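Local coordinates for putative ADP-Ribosyltransferase Scabin (Streptomyces scabiei 87.22, PDB 5EWY), which probably transfers ADP-ribose from NAD+ to DNA, as a toxin of the plant pathogen Streptomyces scabiei, at residues A[52-64]-A[89-103]. Numbering follows the deposited sequence.
Sequences AADPRVDVERITP and QGFLPKDVIDGQYDI. With 5TQ (4-(8-fluoranyl-6-oxidanylidene-1,3,4,5-tetrahydrobenzo[c][1,6]naphthyridin-2-yl)butanoic acid), chain B.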
ATOM      1  N   ALA A  52      -7.293   7.731   2.290  1.00 25.60           N
ATOM      2  CA  ALA A  52      -6.107   8.547   2.522  1.00 24.08           C
ATOM      3  C   ALA A  52      -5.970   8.949   3.991  1.00 27.66           C
ATOM      4  O   ALA A  52      -6.925   9.411   4.625  1.00 29.70           O
ATOM      5  CB  ALA A  52      -6.183   9.790   1.645  1.00 25.47           C
ATOM      6  N   ALA A  53      -4.750   8.787   4.524  1.00 24.77           N
ATOM      7  CA  ALA A  53      -4.409   9.339   5.827  1.00 27.41           C
ATOM      8  C   ALA A  53      -4.121  10.831   5.775  1.00 31.66           C
ATOM      9  O   ALA A  53      -4.282  11.511   6.792  1.00 33.25           O
ATOM     10  CB  ALA A  53      -3.204   8.600   6.410  1.00 25.54           C
ATOM     11  N   ASP A  54      -3.721  11.356   4.615  1.00 29.91           N
ATOM     12  CA  ASP A  54      -3.480  12.783   4.414  1.00 31.82           C
ATOM     13  C   ASP A  54      -4.390  13.217   3.274  1.00 35.09           C
ATOM     14  O   ASP A  54      -4.038  13.065   2.094  1.00 34.41           O
ATOM     15  CB  ASP A  54      -2.016  13.062   4.083  1.00 32.35           C
ATOM     16  CG  ASP A  54      -1.688  14.530   4.147  1.00 36.91           C
ATOM     17  OD1 ASP A  54      -2.614  15.355   3.990  1.00 37.63           O
ATOM     18  OD2 ASP A  54      -0.497  14.855   4.353  1.00 40.48           O
ATOM     19  N   PRO A  55      -5.586  13.736   3.572  1.00 40.96           N
ATOM     20  CA  PRO A  55      -6.524  14.076   2.496  1.00 42.90           C
ATOM     21  C   PRO A  55      -6.122  15.300   1.691  1.00 40.35           C
ATOM     22  O   PRO A  55      -6.836  15.661   0.747  1.00 44.48           O
ATOM     23  CB  PRO A  55      -7.843  14.303   3.247  1.00 57.20           C
ATOM     24  CG  PRO A  55      -7.418  14.759   4.600  1.00 63.07           C
ATOM     25  CD  PRO A  55      -6.152  14.008   4.905  1.00 52.32           C
ATOM     26  N   ARG A  56      -5.009  15.957   2.021  1.00 38.76           N
ATOM     27  CA  ARG A  56      -4.573  17.077   1.204  1.00 41.19           C
ATOM     28  C   ARG A  56      -4.055  16.633  -0.152  1.00 37.00           C
ATOM     29  O   ARG A  56      -3.748  17.486  -0.991  1.00 40.58           O
ATOM     30  CB  ARG A  56      -3.482  17.870   1.919  1.00 39.43           C
ATOM     31  CG  ARG A  56      -3.910  18.459   3.251  1.00 48.00           C
ATOM     32  CD  ARG A  56      -2.726  19.111   3.939  1.00 50.58           C
ATOM     33  NE  ARG A  56      -1.667  18.145   4.215  1.00 49.41           N
ATOM     34  CZ  ARG A  56      -0.415  18.469   4.521  1.00 46.68           C
ATOM     35  NH1 ARG A  56      -0.049  19.748   4.593  1.00 49.49           N
ATOM     36  NH2 ARG A  56       0.474  17.520   4.755  1.00 41.60           N
ATOM     37  N   VAL A  57      -3.935  15.330  -0.393  1.00 35.07           N
ATOM     38  CA  VAL A  57      -3.447  14.872  -1.682  1.00 38.67           C
ATOM     39  C   VAL A  57      -4.350  15.405  -2.781  1.00 35.97           C
ATOM     40  O   VAL A  57      -5.577  15.482  -2.628  1.00 39.36           O
ATOM     41  CB  VAL A  57      -3.353  13.338  -1.709  1.00 32.11           C
ATOM     42  CG1 VAL A  57      -4.726  12.688  -1.445  1.00 32.41           C
ATOM     43  CG2 VAL A  57      -2.760  12.880  -3.032  1.00 33.11           C
ATOM     44  N   ASP A  58      -3.743  15.774  -3.901  1.00 38.53           N
ATOM     45  CA  ASP A  58      -4.448  16.383  -5.023  1.00 42.92           C
ATOM     46  C   ASP A  58      -4.513  15.372  -6.163  1.00 38.76           C
ATOM     47  O   ASP A  58      -3.568  15.241  -6.945  1.00 38.34           O
ATOM     48  CB  ASP A  58      -3.747  17.662  -5.460  1.00 53.02           C
ATOM     49  CG  ASP A  58      -4.449  18.335  -6.619  1.00 56.47           C
ATOM     50  OD1 ASP A  58      -5.524  17.840  -7.026  1.00 46.58           O
ATOM     51  OD2 ASP A  58      -3.931  19.363  -7.110  1.00 61.56           O
ATOM     52  N   VAL A  59      -5.658  14.694  -6.273  1.00 35.50           N
ATOM     53  CA  VAL A  59      -5.841  13.632  -7.260  1.00 36.00           C
ATOM     54  C   VAL A  59      -5.650  14.150  -8.677  1.00 36.52           C
ATOM     55  O   VAL A  59      -5.233  13.400  -9.568  1.00 39.18           O
ATOM     56  CB  VAL A  59      -7.224  12.981  -7.062  1.00 46.70           C
ATOM     57  CG1 VAL A  59      -7.597  12.098  -8.245  1.00 50.42           C
ATOM     58  CG2 VAL A  59      -7.246  12.176  -5.776  1.00 52.63           C
ATOM     59  N   GLU A  60      -5.969  15.418  -8.927  1.00 39.30           N
ATOM     60  CA  GLU A  60      -5.861  15.931 -10.283  1.00 40.66           C
ATOM     61  C   GLU A  60      -4.415  16.060 -10.741  1.00 38.45           C
ATOM     62  O   GLU A  60      -4.173  16.205 -11.944  1.00 40.00           O
ATOM     63  CB  GLU A  60      -6.597  17.269 -10.400  1.00 44.97           C
ATOM     64  CG  GLU A  60      -8.113  17.124 -10.300  1.00 57.86           C
ATOM     65  CD  GLU A  60      -8.849  18.455 -10.329  1.00 79.43           C
ATOM     66  OE1 GLU A  60      -8.200  19.501 -10.549  1.00 87.93           O
ATOM     67  OE2 GLU A  60     -10.081  18.455 -10.128  1.00 84.16           O
ATOM     68  N   ARG A  61      -3.456  16.000  -9.821  1.00 35.69           N
ATOM     69  CA  ARG A  61      -2.047  16.101 -10.168  1.00 38.40           C
ATOM     70  C   ARG A  61      -1.403  14.755 -10.455  1.00 34.89           C
ATOM     71  O   ARG A  61      -0.236  14.718 -10.853  1.00 36.20           O
ATOM     72  CB  ARG A  61      -1.280  16.794  -9.043  1.00 39.34           C
ATOM     73  CG  ARG A  61      -1.580  18.283  -8.956  1.00 42.74           C
ATOM     74  CD  ARG A  61      -0.927  18.917  -7.744  1.00 48.46           C
ATOM     75  NE  ARG A  61       0.528  18.794  -7.768  1.00 46.52           N
ATOM     76  CZ  ARG A  61       1.310  19.002  -6.712  1.00 45.54           C
ATOM     77  NH1 ARG A  61       0.776  19.334  -5.541  1.00 49.31           N
ATOM     78  NH2 ARG A  61       2.624  18.861  -6.819  1.00 48.18           N
ATOM     79  N   ILE A  62      -2.127  13.655 -10.273  1.00 31.74           N
ATOM     80  CA  ILE A  62      -1.567  12.344 -10.573  1.00 29.89           C
ATOM     81  C   ILE A  62      -1.330  12.241 -12.070  1.00 36.10           C
ATOM     82  O   ILE A  62      -2.205  12.579 -12.878  1.00 37.15           O
ATOM     83  CB  ILE A  62      -2.505  11.228 -10.092  1.00 29.51           C
ATOM     84  CG1 ILE A  62      -2.675  11.275  -8.576  1.00 30.05           C
ATOM     85  CG2 ILE A  62      -1.977   9.875 -10.525  1.00 29.60           C
ATOM     86  CD1 ILE A  62      -3.830  10.430  -8.080  1.00 31.53           C
ATOM     87  N   THR A  63      -0.139  11.785 -12.443  1.00 34.98           N
ATOM     88  CA  THR A  63       0.169  11.499 -13.834  1.00 31.09           C
ATOM     89  C   THR A  63       0.841  10.140 -13.921  1.00 29.70           C
ATOM     90  O   THR A  63       1.505   9.719 -12.979  1.00 30.44           O
ATOM     91  CB  THR A  63       1.086  12.582 -14.483  1.00 34.48           C
ATOM     92  OG1 THR A  63       2.314  12.716 -13.748  1.00 35.09           O
ATOM     93  CG2 THR A  63       0.386  13.919 -14.514  1.00 41.58           C
ATOM     94  N   PRO A  64       0.629   9.413 -15.023  1.00 32.81           N
ATOM     95  CA  PRO A  64      -0.394   9.670 -16.032  1.00 34.65           C
ATOM     96  C   PRO A  64      -1.776   9.395 -15.449  1.00 32.21           C
ATOM     97  O   PRO A  64      -1.875   9.106 -14.255  1.00 33.17           O
ATOM     98  CB  PRO A  64      -0.055   8.669 -17.140  1.00 41.24           C
ATOM     99  CG  PRO A  64       0.644   7.576 -16.462  1.00 41.17           C
ATOM    100  CD  PRO A  64       1.389   8.182 -15.308  1.00 36.97           C
ATOM    101  N   GLN A  89      -0.670   5.919  13.432  1.00 28.45           N
ATOM    102  CA  GLN A  89      -0.722   6.964  12.410  1.00 26.68           C
ATOM    103  C   GLN A  89      -1.276   6.503  11.079  1.00 25.01           C
ATOM    104  O   GLN A  89      -1.574   7.352  10.233  1.00 27.94           O
ATOM    105  CB  GLN A  89       0.690   7.435  12.049  1.00 35.21           C
ATOM    106  CG  GLN A  89       1.460   8.077  13.099  1.00 43.72           C
ATOM    107  CD  GLN A  89       2.837   8.471  12.598  1.00 38.13           C
ATOM    108  OE1 GLN A  89       3.226   8.207  11.449  1.00 31.97           O
ATOM    109  NE2 GLN A  89       3.576   9.098  13.452  1.00 37.79           N
ATOM    110  N   GLY A  90      -1.358   5.204  10.852  1.00 24.14           N
ATOM    111  CA  GLY A  90      -1.524   4.710   9.491  1.00 21.38           C
ATOM    112  C   GLY A  90      -0.210   4.861   8.739  1.00 21.40           C
ATOM    113  O   GLY A  90       0.848   5.059   9.336  1.00 24.31           O
ATOM    114  N   PHE A  91      -0.293   4.749   7.416  1.00 20.95           N
ATOM    115  CA  PHE A  91       0.842   5.026   6.533  1.00 20.71           C
ATOM    116  C   PHE A  91       0.675   6.418   5.947  1.00 21.49           C
ATOM    117  O   PHE A  91      -0.194   6.650   5.103  1.00 21.79           O
ATOM    118  CB  PHE A  91       0.933   3.997   5.416  1.00 21.70           C
ATOM    119  CG  PHE A  91       1.368   2.642   5.880  1.00 18.59           C
ATOM    120  CD1 PHE A  91       2.672   2.418   6.273  1.00 22.13           C
ATOM    121  CD2 PHE A  91       0.465   1.588   5.888  1.00 18.71           C
ATOM    122  CE1 PHE A  91       3.074   1.173   6.695  1.00 19.34           C
ATOM    123  CE2 PHE A  91       0.864   0.345   6.317  1.00 19.63           C
ATOM    124  CZ  PHE A  91       2.153   0.136   6.720  1.00 19.54           C
ATOM    125  N   LEU A  92       1.528   7.338   6.380  1.00 22.72           N
ATOM    126  CA  LEU A  92       1.474   8.688   5.839  1.00 27.14           C
ATOM    127  C   LEU A  92       2.448   8.802   4.679  1.00 24.94           C
ATOM    128  O   LEU A  92       3.535   8.219   4.724  1.00 28.22           O
ATOM    129  CB  LEU A  92       1.861   9.703   6.903  1.00 29.26           C
ATOM    130  CG  LEU A  92       0.812   9.922   7.998  1.00 32.71           C
ATOM    131  CD1 LEU A  92       1.437  10.665   9.176  1.00 35.22           C
ATOM    132  CD2 LEU A  92      -0.398  10.690   7.453  1.00 32.58           C
ATOM    133  N   PRO A  93       2.097   9.541   3.634  1.00 24.09           N
ATOM    134  CA  PRO A  93       3.046   9.769   2.543  1.00 25.95           C
ATOM    135  C   PRO A  93       4.084  10.814   2.919  1.00 28.00           C
ATOM    136  O   PRO A  93       3.880  11.671   3.788  1.00 30.13           O
ATOM    137  CB  PRO A  93       2.153  10.281   1.411  1.00 29.95           C
ATOM    138  CG  PRO A  93       1.074  11.001   2.118  1.00 31.35           C
ATOM    139  CD  PRO A  93       0.833  10.266   3.412  1.00 27.38           C
ATOM    140  N   LYS A  94       5.215  10.742   2.219  1.00 27.39           N
ATOM    141  CA  LYS A  94       6.341  11.620   2.533  1.00 27.48           C
ATOM    142  C   LYS A  94       6.047  13.081   2.193  1.00 33.32           C
ATOM    143  O   LYS A  94       6.371  13.974   2.985  1.00 35.78           O
ATOM    144  CB  LYS A  94       7.610  11.090   1.859  1.00 29.74           C
ATOM    145  CG  LYS A  94       8.178   9.884   2.594  1.00 55.26           C
ATOM    146  CD  LYS A  94       9.472   9.362   2.008  1.00 83.24           C
ATOM    147  CE  LYS A  94      10.019   8.253   2.894  1.00 93.33           C
ATOM    148  NZ  LYS A  94      11.342   7.734   2.465  1.00 92.63           N
ATOM    149  N   ASP A  95       5.431  13.365   1.038  1.00 33.06           N
ATOM    150  CA  ASP A  95       5.181  14.764   0.673  1.00 34.92           C
ATOM    151  C   ASP A  95       3.995  14.870  -0.285  1.00 34.98           C
ATOM    152  O   ASP A  95       4.165  14.726  -1.498  1.00 34.07           O
ATOM    153  CB  ASP A  95       6.422  15.386   0.054  1.00 37.42           C
ATOM    154  CG  ASP A  95       6.298  16.899  -0.104  1.00 35.92           C
ATOM    155  OD1 ASP A  95       5.201  17.448   0.151  1.00 40.93           O
ATOM    156  OD2 ASP A  95       7.296  17.554  -0.476  1.00 42.00           O
ATOM    157  N   VAL A  96       2.815  15.190   0.259  1.00 35.98           N
ATOM    158  CA  VAL A  96       1.634  15.421  -0.574  1.00 38.62           C
ATOM    159  C   VAL A  96       1.613  16.790  -1.228  1.00 45.61           C
ATOM    160  O   VAL A  96       0.781  17.030  -2.113  1.00 43.79           O
ATOM    161  CB  VAL A  96       0.293  15.304   0.181  1.00 50.78           C
ATOM    162  CG1 VAL A  96      -0.013  13.861   0.519  1.00 37.99           C
ATOM    163  CG2 VAL A  96       0.289  16.166   1.449  1.00 52.39           C
ATOM    164  N   ILE A  97       2.489  17.706  -0.819  1.00 42.72           N
ATOM    165  CA  ILE A  97       2.442  19.069  -1.335  1.00 50.18           C
ATOM    166  C   ILE A  97       3.383  19.194  -2.524  1.00 52.35           C
ATOM    167  O   ILE A  97       2.965  19.579  -3.622  1.00 52.16           O
ATOM    168  CB  ILE A  97       2.797  20.086  -0.238  1.00 45.87           C
ATOM    169  CG1 ILE A  97       1.919  19.880   1.002  1.00 46.30           C
ATOM    170  CG2 ILE A  97       2.660  21.506  -0.767  1.00 53.63           C
ATOM    171  CD1 ILE A  97       0.432  19.995   0.751  1.00 49.40           C
ATOM    172  N   ASP A  98       4.658  18.869  -2.312  1.00 44.66           N
ATOM    173  CA  ASP A  98       5.692  19.070  -3.320  1.00 42.47           C
ATOM    174  C   ASP A  98       6.324  17.765  -3.787  1.00 37.50           C
ATOM    175  O   ASP A  98       7.299  17.799  -4.542  1.00 41.34           O
ATOM    176  CB  ASP A  98       6.763  20.024  -2.784  1.00 46.96           C
ATOM    177  CG  ASP A  98       6.176  21.330  -2.297  1.00 59.38           C
ATOM    178  OD1 ASP A  98       5.607  22.065  -3.130  1.00 54.78           O
ATOM    179  OD2 ASP A  98       6.278  21.621  -1.087  1.00 65.07           O
ATOM    180  N   GLY A  99       5.787  16.623  -3.386  1.00 34.99           N
ATOM    181  CA  GLY A  99       6.352  15.360  -3.794  1.00 32.85           C
ATOM    182  C   GLY A  99       6.113  15.068  -5.270  1.00 29.62           C
ATOM    183  O   GLY A  99       5.438  15.800  -5.997  1.00 34.32           O
ATOM    184  N   GLN A 100       6.681  13.947  -5.701  1.00 28.36           N
ATOM    185  CA  GLN A 100       6.633  13.508  -7.094  1.00 28.44           C
ATOM    186  C   GLN A 100       5.283  12.846  -7.363  1.00 26.42           C
ATOM    187  O   GLN A 100       5.063  11.697  -6.981  1.00 26.76           O
ATOM    188  CB  GLN A 100       7.767  12.509  -7.327  1.00 28.93           C
ATOM    189  CG  GLN A 100       7.831  11.915  -8.722  1.00 26.43           C
ATOM    190  CD  GLN A 100       7.912  12.981  -9.783  1.00 30.08           C
ATOM    191  OE1 GLN A 100       6.911  13.381 -10.378  1.00 31.92           O
ATOM    192  NE2 GLN A 100       9.115  13.491 -10.001  1.00 32.04           N
ATOM    193  N   TYR A 101       4.397  13.557  -8.062  1.00 30.08           N
ATOM    194  CA  TYR A 101       3.097  13.009  -8.430  1.00 29.55           C
ATOM    195  C   TYR A 101       3.154  12.126  -9.666  1.00 29.97           C
ATOM    196  O   TYR A 101       2.183  11.418  -9.943  1.00 29.64           O
ATOM    197  CB  TYR A 101       2.086  14.141  -8.661  1.00 30.65           C
ATOM    198  CG  TYR A 101       1.348  14.546  -7.410  1.00 33.57           C
ATOM    199  CD1 TYR A 101       1.945  15.360  -6.466  1.00 32.28           C
ATOM    200  CD2 TYR A 101       0.060  14.091  -7.162  1.00 32.86           C
ATOM    201  CE1 TYR A 101       1.273  15.733  -5.313  1.00 33.01           C
ATOM    202  CE2 TYR A 101      -0.615  14.456  -6.014  1.00 31.34           C
ATOM    203  CZ  TYR A 101      -0.002  15.273  -5.091  1.00 35.60           C
ATOM    204  OH  TYR A 101      -0.661  15.651  -3.942  1.00 34.25           O
ATOM    205  N   ASP A 102       4.248  12.138 -10.425  1.00 27.30           N
ATOM    206  CA  ASP A 102       4.325  11.260 -11.587  1.00 27.11           C
ATOM    207  C   ASP A 102       4.678   9.847 -11.145  1.00 27.04           C
ATOM    208  O   ASP A 102       5.721   9.619 -10.521  1.00 28.65           O
ATOM    209  CB  ASP A 102       5.318  11.737 -12.635  1.00 31.67           C
ATOM    210  CG  ASP A 102       5.282  10.855 -13.865  1.00 37.20           C
ATOM    211  OD1 ASP A 102       4.300  10.961 -14.637  1.00 35.02           O
ATOM    212  OD2 ASP A 102       6.203  10.035 -14.043  1.00 35.32           O
ATOM    213  N   ILE A 103       3.810   8.899 -11.489  1.00 26.36           N
ATOM    214  CA  ILE A 103       3.940   7.543 -10.966  1.00 26.17           C
ATOM    215  C   ILE A 103       5.173   6.857 -11.528  1.00 27.13           C
ATOM    216  O   ILE A 103       5.917   6.193 -10.795  1.00 26.17           O
ATOM    217  CB  ILE A 103       2.659   6.752 -11.249  1.00 28.78           C
ATOM    218  CG1 ILE A 103       1.558   7.236 -10.301  1.00 36.44           C
ATOM    219  CG2 ILE A 103       2.896   5.244 -11.071  1.00 28.08           C
ATOM    220  CD1 ILE A 103       0.218   7.002 -10.812  1.00 34.02           C
TER
HETATM  221  N12 5TQ B 301      10.007   1.657  -0.310  1.00 27.46           N
HETATM  222  C13 5TQ B 301       9.988   1.197   0.940  1.00 35.37           C
HETATM  223  C15 5TQ B 301      10.940   2.765  -0.690  1.00 29.38           C
HETATM  224  C17 5TQ B 301      10.260   4.940   0.441  1.00 39.96           C
HETATM  225  C01 5TQ B 301       5.918  -2.351  -2.543  1.00 19.58           C
HETATM  226  C02 5TQ B 301       5.943  -1.951  -3.872  1.00 19.63           C
HETATM  227  C03 5TQ B 301       6.767  -0.913  -4.292  1.00 21.12           C
HETATM  228  C04 5TQ B 301       7.561  -0.251  -3.365  1.00 22.44           C
HETATM  229  C05 5TQ B 301       7.572  -0.649  -2.014  1.00 20.36           C
HETATM  230  C06 5TQ B 301       6.726  -1.698  -1.612  1.00 19.35           C
HETATM  231  C07 5TQ B 301       6.736  -2.132  -0.221  1.00 19.41           C
HETATM  232  C08 5TQ B 301       8.392   0.016  -1.029  1.00 20.85           C
HETATM  233  C09 5TQ B 301       8.325  -0.465   0.309  1.00 23.81           C
HETATM  234  N10 5TQ B 301       7.506  -1.483   0.672  1.00 18.61           N
HETATM  235  C11 5TQ B 301       9.275   1.074  -1.288  1.00 25.78           C
HETATM  236  C14 5TQ B 301       9.148   0.196   1.306  1.00 22.58           C
HETATM  237  C16 5TQ B 301      11.252   3.795   0.387  1.00 39.05           C
HETATM  238  C18 5TQ B 301       9.063   4.592   1.303  1.00 44.55           C
HETATM  239  O19 5TQ B 301       5.997  -3.078   0.160  1.00 17.62           O
HETATM  240  F20 5TQ B 301       5.174  -2.588  -4.757  1.00 21.50           F
HETATM  241  O21 5TQ B 301       8.639   5.438   2.133  1.00 32.28           O
HETATM  242  O22 5TQ B 301       8.522   3.478   1.182  1.00 26.11           O
HETATM  243  O   HOH W   1       1.425  13.273   5.370  1.00 42.11           O
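Ala53 faces Leu92 and Thr63 faces Asp102 at the two ends of a pair of irregular loops, 52-64 and 89-103, that run side by side in the same direction. Regular pairing is confined to a single bridge, where Ile103 N donates to Thr63 O (2.9 Å) and Thr63 N makes a weak bond to Tyr101 O. Beside it Thr63 OG1, set between its backbone N and carbonyl carbon (chi1 58°), gives its proton to the anti lone pair of Asp102 OD1 at 2.8 Å. Asp102 OD2 meanwhile caps Ser105 N at the start of helix 103-108.

Tyr101 fills the middle. CB of Arg61 lies over one ring face, 3.9 Å from the centroid of the Tyr101 ring, a CH-pi contact. The arginine chain then bends at CG-CD (chi3 61°) and brings its guanidinium across the same ring, the planes 31° apart. From there Arg61 NH1 (2.9 Å) and NH2 (3.3 Å) both donate to Ile97 O, end-on. Tyr101 OH bridges the loops, accepting from Asp58 N at 3.1 Å in a nearly straight bond and donating to Val96 O.

Nearer the start of both segments, Asp54 and Arg56 form a side-on salt bridge, both syn lone pairs of the carboxylate meeting NE and NH2 in the guanidinium plane. CG2 of Val96 packs against this ion pair, 3.3 Å from Asp54 OD2, while Ile97 CD1 sits above one face of the Arg56 guanidinium, toward its rim. A water donates to Asp54 OD2 and, weakly, to Pro93 O.

The 89-103 loop also carries Lys94, a residue of the inhibitor pocket whose CE lies near 5TQ O21. In this segment without regular helix or strand, the carbonyls of Val96 and Ile97 are thus taken up by the Tyr101 hydroxyl and the Arg61 guanidinium.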